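Local coordinates for protein predicted transcriptional regulator (Clostridium thermocellum, PDB 1XMA) that probably binds DNA and regulates transcription as a member of the PadR-like family of transcriptional regulators, at residues Gly57-Ile60 with Ser61-Arg65. Sequence-based numbering, arbitrary orientation.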
loop_
_atom_site.group_PDB
_atom_site.type_symbol
_atom_site.label_atom_id
_atom_site.label_comp_id
_atom_site.label_asym_id
_atom_site.label_seq_id
_atom_site.Cartn_x
_atom_site.Cartn_y
_atom_site.Cartn_z
ATOM N N GLY B 57 16.153 -1.218 -18.530
ATOM C CA GLY B 57 15.480 -0.052 -17.947
ATOM C C GLY B 57 14.309 0.544 -18.722
ATOM O O GLY B 57 13.185 0.607 -18.203
ATOM N N TYR B 58 14.546 0.994 -19.958
ATOM C CA TYR B 58 13.453 1.608 -20.715
ATOM C C TYR B 58 12.288 0.679 -21.045
ATOM O O TYR B 58 11.126 1.075 -20.934
ATOM C CB TYR B 58 13.898 2.316 -21.991
ATOM C CG TYR B 58 12.678 2.940 -22.673
ATOM C CD1 TYR B 58 11.949 3.975 -22.034
ATOM C CD2 TYR B 58 12.208 2.461 -23.910
ATOM C CE1 TYR B 58 10.830 4.540 -22.619
ATOM C CE2 TYR B 58 11.066 3.021 -24.510
ATOM C CZ TYR B 58 10.388 4.065 -23.852
ATOM O OH TYR B 58 9.274 4.641 -24.416
ATOM N N GLU B 59 12.585 -0.539 -21.454
ATOM C CA GLU B 59 11.534 -1.522 -21.700
ATOM C C GLU B 59 10.676 -1.797 -20.461
ATOM O O GLU B 59 9.463 -1.947 -20.567
ATOM C CB GLU B 59 12.139 -2.819 -22.181
ATOM C CG GLU B 59 11.103 -3.826 -22.599
ATOM C CD GLU B 59 11.705 -5.000 -23.287
ATOM O OE1 GLU B 59 11.467 -5.125 -24.501
ATOM O OE2 GLU B 59 12.419 -5.789 -22.623
ATOM N N ILE B 60 11.316 -1.869 -19.295
ATOM C CA ILE B 60 10.626 -2.166 -18.024
ATOM C C ILE B 60 9.616 -1.080 -17.642
ATOM O O ILE B 60 8.454 -1.384 -17.363
ATOM C CB ILE B 60 11.672 -2.460 -16.897
ATOM C CG1 ILE B 60 12.346 -3.810 -17.186
ATOM C CG2 ILE B 60 11.055 -2.366 -15.468
ATOM C CD1 ILE B 60 13.213 -4.340 -16.089
ATOM N N SER B 61 10.053 0.185 -17.655
ATOM C CA SER B 61 9.174 1.331 -17.364
ATOM C C SER B 61 8.073 1.514 -18.416
ATOM O O SER B 61 6.926 1.846 -18.087
ATOM C CB SER B 61 9.985 2.624 -17.256
ATOM O OG SER B 61 10.496 2.999 -18.516
ATOM N N LYS B 62 8.431 1.313 -19.679
ATOM C CA LYS B 62 7.444 1.291 -20.738
ATOM C C LYS B 62 6.390 0.222 -20.443
ATOM O O LYS B 62 5.198 0.482 -20.540
ATOM C CB LYS B 62 8.117 1.045 -22.098
ATOM C CG LYS B 62 7.166 1.062 -23.292
ATOM C CD LYS B 62 7.923 1.062 -24.603
ATOM C CE LYS B 62 8.329 -0.369 -25.012
ATOM N NZ LYS B 62 8.935 -0.430 -26.405
ATOM N N ASN B 63 6.840 -0.969 -20.069
ATOM C CA ASN B 63 5.938 -2.083 -19.785
ATOM C C ASN B 63 5.035 -1.834 -18.573
ATOM O O ASN B 63 3.842 -2.158 -18.604
ATOM C CB ASN B 63 6.721 -3.381 -19.613
ATOM C CG ASN B 63 7.012 -4.068 -20.940
ATOM O OD1 ASN B 63 6.230 -3.967 -21.876
ATOM N ND2 ASN B 63 8.133 -4.777 -21.018
ATOM N N ILE B 64 5.604 -1.249 -17.515
ATOM C CA ILE B 64 4.817 -0.782 -16.355
ATOM C C ILE B 64 3.664 0.170 -16.743
ATOM O O ILE B 64 2.535 -0.082 -16.368
ATOM C CB ILE B 64 5.723 -0.159 -15.237
ATOM C CG1 ILE B 64 6.645 -1.226 -14.641
ATOM C CG2 ILE B 64 4.884 0.464 -14.130
ATOM C CD1 ILE B 64 7.824 -0.657 -13.824
ATOM N N ARG B 65 3.936 1.242 -17.492
ATOM C CA ARG B 65 2.856 2.195 -17.822
ATOM C C ARG B 65 1.808 1.642 -18.783
ATOM O O ARG B 65 0.635 1.957 -18.646
ATOM C CB ARG B 65 3.367 3.568 -18.292
ATOM C CG ARG B 65 4.076 3.591 -19.629
ATOM C CD ARG B 65 4.266 5.033 -20.169
ATOM N NE ARG B 65 4.902 4.965 -21.478
ATOM C CZ ARG B 65 6.224 4.998 -21.671
ATOM N NH1 ARG B 65 7.067 5.126 -20.627
ATOM N NH2 ARG B 65 6.717 4.897 -22.908
#
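Tyr-58 turns its ring away from its own backbone N (chi1 -179°) and Arg-65 swings CG between its N and carbonyl carbon (chi1 68°), so the phenol and the guanidinium converge two helical turns apart. Arg-65 then runs extended to NE and donates from NH2 to Tyr-58 OH at 3.0 Å. The hydroxyl lies at the guanidinium edge, in its plane, while ring and guanidinium planes are 46° apart. Lys-62 lies between the two: its CB stands over one face of the Tyr-58 ring and its CA over one face of the Arg-65 guanidinium, both offset toward the rim. Its chain slants across the ring, and CD comes to 3.7 Å from Tyr-58 CE2.

Two donors grip Tyr-58 O from the same face of its carbonyl plane, Lys-62 N at 3.0 Å and Ser-61 OG at 3.2 Å, the hydroxyl folding back onto the preceding turn. Glu-59 and Asn-63 run alongside each other in the same direction, with Asn-63 ND2 3.5 Å from Glu-59 CG; the carboxylate is turned instead to Ser-55, which hydrogen-bonds to Glu-59 OE2 through its OG. On the buried side, Ile-60 CG2 meets Ile-64 CD1 at 4.0 Å. These two isoleucines pack against helix 35-52, Ile-60 on Ile-46 and Ile-64 on Ile-45 and Leu-49, and Ile-60 also reaches Leu-79 and Phe-83 of helix 76-88.

Backbone bonds from Ser-61 N to Gly-57 O and from Ile-64 N to Ile-60 O carry the regular i to i+4 pattern. The result is an amphipathic helix, a tyrosine-arginine hydrogen bond on the outer side and isoleucines inward, consistent with the second helix of the winged helix-turn-helix domain of PadR-like regulators.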